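Local coordinates for protein putative aminopeptidase (Leishmania major, PDB 5NTH) that probably removes amino acids from the N-termini of peptides as a manganese-dependent M17 leucyl aminopeptidase, and binds the inhibitor actinonin beside two manganese ions, at residues 433-438 and 461-466; 418-423 and 487-492; 413-418 and 508-513. One frame throughout, in Å; residues are numbered along the deposited sequence.

Contact 1 of 3, residues 433-438 and 461-466; sequences GVYASD and YCPEYH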
# COMPACT_ATOMS: atom_id res chain seq x y z
N GLY A 433 -13.07 7.33 -25.14
CA GLY A 433 -13.85 6.09 -25.20
C GLY A 433 -15.30 6.39 -25.51
O GLY A 433 -15.91 7.21 -24.83
N VAL A 434 -15.82 5.78 -26.57
CA VAL A 434 -17.18 6.02 -26.98
C VAL A 434 -18.00 4.77 -26.70
O VAL A 434 -17.67 3.67 -27.15
CB VAL A 434 -17.28 6.39 -28.46
CG1 VAL A 434 -18.74 6.60 -28.85
CG2 VAL A 434 -16.47 7.64 -28.74
N TYR A 435 -19.06 4.98 -25.94
CA TYR A 435 -19.97 3.93 -25.53
C TYR A 435 -21.29 4.32 -26.15
O TYR A 435 -21.92 5.28 -25.72
CB TYR A 435 -20.11 3.88 -24.02
CG TYR A 435 -21.22 2.97 -23.51
CD1 TYR A 435 -21.02 1.60 -23.34
CD2 TYR A 435 -22.45 3.50 -23.15
CE1 TYR A 435 -22.01 0.79 -22.85
CE2 TYR A 435 -23.45 2.71 -22.66
CZ TYR A 435 -23.24 1.35 -22.51
OH TYR A 435 -24.28 0.60 -22.02
N ALA A 436 -21.69 3.55 -27.15
CA ALA A 436 -22.72 4.01 -28.06
C ALA A 436 -23.76 2.95 -28.28
O ALA A 436 -23.42 1.85 -28.67
CB ALA A 436 -22.07 4.37 -29.38
N SER A 437 -25.03 3.33 -28.10
CA SER A 437 -26.18 2.40 -28.28
C SER A 437 -26.61 2.16 -29.72
O SER A 437 -27.61 1.52 -29.93
CB SER A 437 -27.41 2.96 -27.57
OG SER A 437 -27.79 4.17 -28.21
N ASP A 438 -25.92 2.70 -30.71
CA ASP A 438 -26.30 2.55 -32.11
C ASP A 438 -25.00 2.50 -32.91
O ASP A 438 -24.23 3.45 -32.90
CB ASP A 438 -27.16 3.74 -32.48
CG ASP A 438 -27.71 3.67 -33.90
OD1 ASP A 438 -26.96 4.00 -34.87
OD2 ASP A 438 -28.91 3.35 -34.03
N TYR A 461 -20.05 -2.12 -25.86
CA TYR A 461 -21.45 -1.84 -25.50
C TYR A 461 -22.12 -3.20 -25.27
O TYR A 461 -22.24 -4.01 -26.21
CB TYR A 461 -22.18 -1.05 -26.59
CG TYR A 461 -23.63 -0.72 -26.25
CD1 TYR A 461 -23.96 0.43 -25.55
CD2 TYR A 461 -24.68 -1.55 -26.67
CE1 TYR A 461 -25.27 0.73 -25.25
CE2 TYR A 461 -26.00 -1.27 -26.35
CZ TYR A 461 -26.28 -0.14 -25.65
OH TYR A 461 -27.55 0.13 -25.37
N CYS A 462 -22.55 -3.46 -24.04
CA CYS A 462 -23.07 -4.75 -23.66
C CYS A 462 -23.85 -4.66 -22.36
O CYS A 462 -23.43 -5.23 -21.37
CB CYS A 462 -21.94 -5.78 -23.55
SG CYS A 462 -22.57 -7.47 -23.57
N PRO A 463 -24.98 -3.93 -22.36
CA PRO A 463 -25.78 -3.72 -21.16
C PRO A 463 -26.16 -4.99 -20.41
O PRO A 463 -26.27 -4.95 -19.20
CB PRO A 463 -27.06 -3.06 -21.70
CG PRO A 463 -26.66 -2.43 -22.97
CD PRO A 463 -25.67 -3.40 -23.55
N GLU A 464 -26.37 -6.10 -21.11
CA GLU A 464 -26.68 -7.35 -20.39
C GLU A 464 -25.55 -7.78 -19.46
O GLU A 464 -25.80 -8.26 -18.38
CB GLU A 464 -27.06 -8.51 -21.30
CG GLU A 464 -26.00 -9.03 -22.28
CD GLU A 464 -26.17 -8.48 -23.67
OE1 GLU A 464 -26.61 -7.32 -23.80
OE2 GLU A 464 -25.88 -9.21 -24.65
N TYR A 465 -24.31 -7.55 -19.88
CA TYR A 465 -23.16 -7.87 -19.04
C TYR A 465 -22.93 -6.80 -17.99
O TYR A 465 -22.57 -7.15 -16.86
CB TYR A 465 -21.93 -8.11 -19.93
CG TYR A 465 -21.89 -9.49 -20.59
CD1 TYR A 465 -22.95 -10.43 -20.48
CD2 TYR A 465 -20.79 -9.86 -21.34
CE1 TYR A 465 -22.87 -11.70 -21.07
CE2 TYR A 465 -20.72 -11.11 -21.96
CZ TYR A 465 -21.75 -12.04 -21.82
OH TYR A 465 -21.59 -13.25 -22.45
N HIS A 466 -23.19 -5.53 -18.31
CA HIS A 466 -23.05 -4.44 -17.32
C HIS A 466 -24.14 -4.52 -16.25
O HIS A 466 -23.86 -4.29 -15.07
CB HIS A 466 -23.03 -3.02 -17.93
CG HIS A 466 -22.20 -2.91 -19.17
ND1 HIS A 466 -20.97 -3.51 -19.30
CD2 HIS A 466 -22.45 -2.30 -20.35
CE1 HIS A 466 -20.50 -3.29 -20.51
NE2 HIS A 466 -21.38 -2.56 -21.17

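Contact 2 of 3, residues 418-423 and 487-492; sequences TLTGAQ and AGSSCG. With BB2 (actinonin), chain E.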
# COMPACT_ATOMS: atom_id res chain seq x y z
N THR A 418 -15.29 13.57 -18.35
CA THR A 418 -14.00 13.03 -17.87
C THR A 418 -14.34 11.99 -16.82
O THR A 418 -14.38 12.28 -15.63
CB THR A 418 -13.10 14.12 -17.23
OG1 THR A 418 -13.87 14.83 -16.26
CG2 THR A 418 -12.61 15.12 -18.24
N LEU A 419 -14.67 10.79 -17.24
CA LEU A 419 -15.44 9.97 -16.36
C LEU A 419 -14.59 9.05 -15.51
O LEU A 419 -14.82 8.99 -14.31
CB LEU A 419 -16.53 9.21 -17.11
CG LEU A 419 -17.64 8.76 -16.15
CD1 LEU A 419 -18.36 9.93 -15.48
CD2 LEU A 419 -18.66 7.91 -16.88
N THR A 420 -13.63 8.35 -16.13
CA THR A 420 -12.96 7.20 -15.52
C THR A 420 -11.51 7.08 -15.93
O THR A 420 -11.14 7.42 -17.05
CB THR A 420 -13.63 5.83 -15.91
OG1 THR A 420 -13.49 5.56 -17.32
CG2 THR A 420 -15.13 5.78 -15.52
N GLY A 421 -10.70 6.52 -15.03
CA GLY A 421 -9.34 6.07 -15.36
C GLY A 421 -9.29 4.80 -16.20
O GLY A 421 -8.28 4.51 -16.85
N ALA A 422 -10.36 4.01 -16.17
CA ALA A 422 -10.44 2.82 -16.99
C ALA A 422 -10.30 3.20 -18.46
O ALA A 422 -9.66 2.48 -19.27
CB ALA A 422 -11.74 2.10 -16.72
N GLN A 423 -10.88 4.35 -18.80
CA GLN A 423 -10.71 4.94 -20.11
C GLN A 423 -9.28 4.93 -20.59
O GLN A 423 -9.01 4.47 -21.69
CB GLN A 423 -11.24 6.37 -20.11
CG GLN A 423 -11.20 7.08 -21.46
CD GLN A 423 -9.95 7.95 -21.62
OE1 GLN A 423 -9.77 8.95 -20.91
NE2 GLN A 423 -9.06 7.56 -22.55
N ALA A 487 -14.78 -3.96 -17.54
CA ALA A 487 -15.00 -3.02 -18.64
C ALA A 487 -15.46 -1.66 -18.12
O ALA A 487 -16.60 -1.24 -18.34
CB ALA A 487 -16.01 -3.60 -19.62
N GLY A 488 -14.53 -0.99 -17.45
CA GLY A 488 -14.84 0.12 -16.58
C GLY A 488 -15.41 1.33 -17.25
O GLY A 488 -16.30 1.96 -16.68
N SER A 489 -14.93 1.68 -18.45
CA SER A 489 -15.49 2.84 -19.16
C SER A 489 -16.89 2.58 -19.65
O SER A 489 -17.71 3.48 -19.57
CB SER A 489 -14.62 3.39 -20.31
OG SER A 489 -15.18 4.64 -20.76
N SER A 490 -17.18 1.38 -20.14
CA SER A 490 -18.54 1.06 -20.58
C SER A 490 -19.51 1.10 -19.41
O SER A 490 -20.61 1.62 -19.54
CB SER A 490 -18.62 -0.31 -21.21
OG SER A 490 -17.43 -0.63 -21.90
N CYS A 491 -19.09 0.55 -18.28
CA CYS A 491 -19.94 0.55 -17.09
C CYS A 491 -20.33 1.99 -16.70
O CYS A 491 -21.45 2.25 -16.26
CB CYS A 491 -19.25 -0.25 -15.93
SG CYS A 491 -19.17 -2.08 -16.15
N GLY A 492 -19.42 2.93 -16.91
CA GLY A 492 -19.72 4.32 -16.65
C GLY A 492 -20.79 4.83 -17.57
O GLY A 492 -21.70 5.52 -17.15
C5 BB2 E . -12.43 8.30 -11.74
C3 BB2 E . -13.24 9.37 -11.07
O4 BB2 E . -12.88 9.74 -9.99
N1 BB2 E . -14.28 9.94 -11.67
O2 BB2 E . -14.98 10.97 -11.02
C6 BB2 E . -12.54 7.01 -10.93
C12 BB2 E . -11.33 6.19 -11.22
O13 BB2 E . -11.34 5.47 -12.18
C7 BB2 E . -13.84 6.29 -11.32
C8 BB2 E . -14.02 4.93 -10.64
C9 BB2 E . -14.26 5.06 -9.15
C10 BB2 E . -13.28 4.20 -8.36
C11 BB2 E . -13.64 2.73 -8.46
N14 BB2 E . -10.27 6.30 -10.43
C15 BB2 E . -9.05 5.55 -10.70
C16 BB2 E . -7.78 6.38 -10.38
C18 BB2 E . -6.59 5.57 -9.85
C17 BB2 E . -7.35 7.19 -11.61
C19 BB2 E . -9.15 4.19 -10.05
O20 BB2 E . -9.43 3.27 -10.79
N21 BB2 E . -8.95 3.98 -8.72
C22 BB2 E . -8.50 2.68 -8.23
C23 BB2 E . -9.10 4.90 -7.58
C24 BB2 E . -8.28 4.30 -6.43
C25 BB2 E . -7.79 2.95 -6.89
C26 BB2 E . -9.75 1.81 -8.03
O27 BB2 E . -10.38 1.49 -9.28

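Contact 3 of 3, residues 413-418 and 508-513; sequences LIDMAT and FVHVDM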
# COMPACT_ATOMS: atom_id res chain seq x y z
N LEU A 413 -28.64 11.97 -28.22
CA LEU A 413 -28.06 12.48 -27.00
C LEU A 413 -26.57 12.22 -26.94
O LEU A 413 -26.13 11.06 -26.98
CB LEU A 413 -28.73 11.89 -25.78
CG LEU A 413 -28.37 12.78 -24.59
CD1 LEU A 413 -29.60 13.11 -23.79
CD2 LEU A 413 -27.26 12.16 -23.76
N ILE A 414 -25.81 13.30 -26.80
CA ILE A 414 -24.36 13.23 -26.68
C ILE A 414 -23.95 13.51 -25.25
O ILE A 414 -24.12 14.64 -24.77
CB ILE A 414 -23.64 14.23 -27.57
CG1 ILE A 414 -24.13 14.09 -29.01
CG2 ILE A 414 -22.14 14.02 -27.47
CD1 ILE A 414 -23.46 15.07 -29.95
N ASP A 415 -23.34 12.51 -24.62
CA ASP A 415 -22.90 12.59 -23.23
C ASP A 415 -21.39 12.70 -23.24
O ASP A 415 -20.69 11.88 -23.85
CB ASP A 415 -23.36 11.33 -22.48
CG ASP A 415 -23.32 11.48 -20.95
OD1 ASP A 415 -23.91 12.45 -20.43
OD2 ASP A 415 -22.72 10.61 -20.27
N MET A 416 -20.87 13.72 -22.59
CA MET A 416 -19.42 13.93 -22.59
C MET A 416 -18.94 14.21 -21.20
O MET A 416 -19.47 15.09 -20.54
CB MET A 416 -19.02 15.07 -23.53
CG MET A 416 -17.52 15.16 -23.73
SD MET A 416 -17.04 16.56 -24.75
CE MET A 416 -17.50 16.00 -26.38
N ALA A 417 -17.91 13.48 -20.80
CA ALA A 417 -17.48 13.46 -19.41
C ALA A 417 -16.05 12.95 -19.26
O ALA A 417 -15.64 12.05 -19.99
CB ALA A 417 -18.42 12.58 -18.64
N THR A 418 -15.29 13.57 -18.35
CA THR A 418 -14.00 13.03 -17.87
C THR A 418 -14.34 11.99 -16.82
O THR A 418 -14.38 12.28 -15.63
CB THR A 418 -13.10 14.12 -17.23
OG1 THR A 418 -13.87 14.83 -16.26
CG2 THR A 418 -12.61 15.12 -18.24
N PHE A 508 -27.83 7.06 -28.00
CA PHE A 508 -27.13 7.65 -26.87
C PHE A 508 -25.65 7.41 -27.11
O PHE A 508 -25.24 6.24 -27.25
CB PHE A 508 -27.59 6.94 -25.61
CG PHE A 508 -26.79 7.28 -24.40
CD1 PHE A 508 -26.95 8.51 -23.77
CD2 PHE A 508 -25.89 6.37 -23.88
CE1 PHE A 508 -26.22 8.82 -22.66
CE2 PHE A 508 -25.16 6.67 -22.75
CZ PHE A 508 -25.33 7.91 -22.14
N VAL A 509 -24.88 8.50 -27.17
CA VAL A 509 -23.44 8.45 -27.47
C VAL A 509 -22.71 9.06 -26.33
O VAL A 509 -22.77 10.27 -26.14
CB VAL A 509 -23.05 9.24 -28.72
CG1 VAL A 509 -21.58 9.06 -29.06
CG2 VAL A 509 -23.90 8.78 -29.89
N HIS A 510 -21.99 8.21 -25.61
CA HIS A 510 -21.25 8.60 -24.43
C HIS A 510 -19.79 8.70 -24.74
O HIS A 510 -19.20 7.71 -25.16
CB HIS A 510 -21.46 7.55 -23.37
CG HIS A 510 -20.68 7.78 -22.12
ND1 HIS A 510 -21.12 8.59 -21.10
CD2 HIS A 510 -19.52 7.24 -21.69
CE1 HIS A 510 -20.25 8.57 -20.11
NE2 HIS A 510 -19.28 7.75 -20.44
N VAL A 511 -19.22 9.88 -24.54
CA VAL A 511 -17.79 10.10 -24.79
C VAL A 511 -17.03 10.30 -23.49
O VAL A 511 -17.20 11.30 -22.77
CB VAL A 511 -17.54 11.28 -25.73
CG1 VAL A 511 -16.06 11.35 -26.10
CG2 VAL A 511 -18.37 11.15 -26.99
N ASP A 512 -16.18 9.34 -23.19
CA ASP A 512 -15.37 9.38 -21.97
C ASP A 512 -13.99 9.92 -22.28
O ASP A 512 -13.15 9.21 -22.78
CB ASP A 512 -15.27 7.97 -21.37
CG ASP A 512 -14.63 7.95 -20.00
OD1 ASP A 512 -14.24 9.02 -19.46
OD2 ASP A 512 -14.54 6.85 -19.45
N MET A 513 -13.75 11.16 -21.93
CA MET A 513 -12.53 11.83 -22.36
C MET A 513 -11.69 12.27 -21.17
O MET A 513 -11.20 13.37 -21.13
CB MET A 513 -12.83 12.99 -23.34
CG MET A 513 -14.17 13.67 -23.24
SD MET A 513 -14.34 14.60 -21.73
CE MET A 513 -13.51 16.10 -22.28

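Contact 1 of 3, residues 433-438 and 461-466
Tyr461 sets the CD1 corner of its ring over one face of the Tyr435 ring, 3.3 Å from Tyr435 CZ. The two side chains cross at about a right angle, and their ring planes meet obliquely at 42°. On the Tyr461 ring itself, Ser437 CA sits over one face in a CH-pi contact, 3.9 Å from the centroid, while Pro463 CD, from its own segment, lies over the opposite face. His466 completes an aromatic cluster: its NE2 comes to the edge of the Tyr435 ring, 3.8 Å from Tyr435 CE1. Tyr435 reaches this group because its CG is anti to the backbone N (chi1 170°), which carries the ring out from the strand toward 461-466. Both tyrosine hydroxyls then meet one carboxylate, Tyr435 OH at OE1 and Tyr461 OH at OE2 of Glu497, which ties the two rings together from helix 488-497. Arg110 and Thr111 of the second subunit bind the carbonyl oxygens of Ala436 and Tyr461, so the cluster borders a subunit interface. Strand 432-436 runs antiparallel to its neighbour 508-512 in the sheet, with helix 463-467 and helix 488-497 both packed on Tyr435.

Contact 2 of 3, residues 418-423 and 487-492
The actinonin pocket of this M17 enzyme is lined in part by Leu419, Thr420 and Gly421, and this loop is backed by the first turn of helix 488-497. Across the contact the meeting is close and mostly apolar: Ala422 CB rests 3.7 Å from Gly488 CA, and Leu419 CD2 lies 3.8 Å from Gly492 CA. Both helix residues are glycines one turn apart, so the loop approaches the helix backbone directly. Between them the CA and CB of Ser489 pass Thr420 OG1, CB at 3.9 Å.

Thr420 OG1 sits between its backbone N and carbonyl carbon (chi1 66°), a rotation that lets it accept from Gln423 N at 3.2 Å, a capping bond in the turn that leads into the helix. Ser489 OG and the same Thr420 OG1 are both hydrogen-bonded to Asp512 OD2, while Asp512 OD1 takes the N-H of Leu419; one buried carboxylate therefore joins the loop to the helix where their side chains merely touch.

On the pocket side the backbone does the binding. Actinonin N1 donates to Leu419 O at 2.9 Å, nearly straight at 171°, and Gly421 N donates to actinonin O13 at 3.1 Å. These two bonds hold the inhibitor alongside the loop, while Lys310 NZ adds another. The Leu419 side chain, meanwhile, lies near the manganese ligand Lys298 and the bound bicarbonate. Backbone recognition of a peptide-like inhibitor next to a two-metal centre, here manganese, is characteristic of the M17 leucyl aminopeptidase active site.

Contact 3 of 3, residues 413-418 and 508-513
Leu413 O receives the N-H of Val509 at 2.9 Å, a rung of the parallel ladder between strands 413-417 and 508-512. Asp415 N then donates to Val509 O, Val511 N to Asp415 O at 2.6 Å, Ala417 N to Val511 O, and Met513 N to Ala417 O. CA-H...O contacts, such as Met416 CA to Val511 O at 3.4 Å, share these acceptors. The pair lies within the mixed sheet of the catalytic domain, between strands 291-300 and 432-436; as in other M17 enzymes, the ends of such strands lead into the metal site.

A polar side-chain bond lies on the face shared by Leu413, Asp415, Phe508 and His510. With both CG atoms anti to their backbone N (chi1 -163° in Asp415), Asp415 and His510 run side by side, and His510 ND1 donates to Asp415 OD2 at 2.7 Å, in the imidazole plane and on the anti lone pair. The bond is bent (139°), the carboxylate and ring planes 31° apart.

Leu413 CD2 touches the edge of the Phe508 ring, 3.7 Å from Phe508 CE1. Beyond the strand end, Met513 CG meets Met416 CG at 3.7 Å, Met416 lying on the opposite face from Asp415. Thr418 CG2 lies against Met513 SD, and its OG1 is hydrogen-bonded to Asp321 OD1, a manganese ligand.

Overall arrangement
The centre of contact 3 lies nearest the centre of the chain, about 11 Å away, and this contact is held chiefly by backbone bonds within the sheet; contact 2 is also buried, but its centre is about 18 Å out, at the active site. Contact 1, its centre about 23 Å out and only partly buried, relies on aromatic packing and borders another subunit, which contact 2 also touches. Contacts 1 and 3 share the sheet, since strands 432-436 and 508-512 are neighbours joined through Gly433 O to Asp512 N and Tyr435 N to His510 O. Thr418 belongs to both contacts 2 and 3; contact 3 gives contact 2 its polar link, whereas the direct touch of contact 2 is mostly apolar. Ser490 of its helix packs against His466 of contact 1.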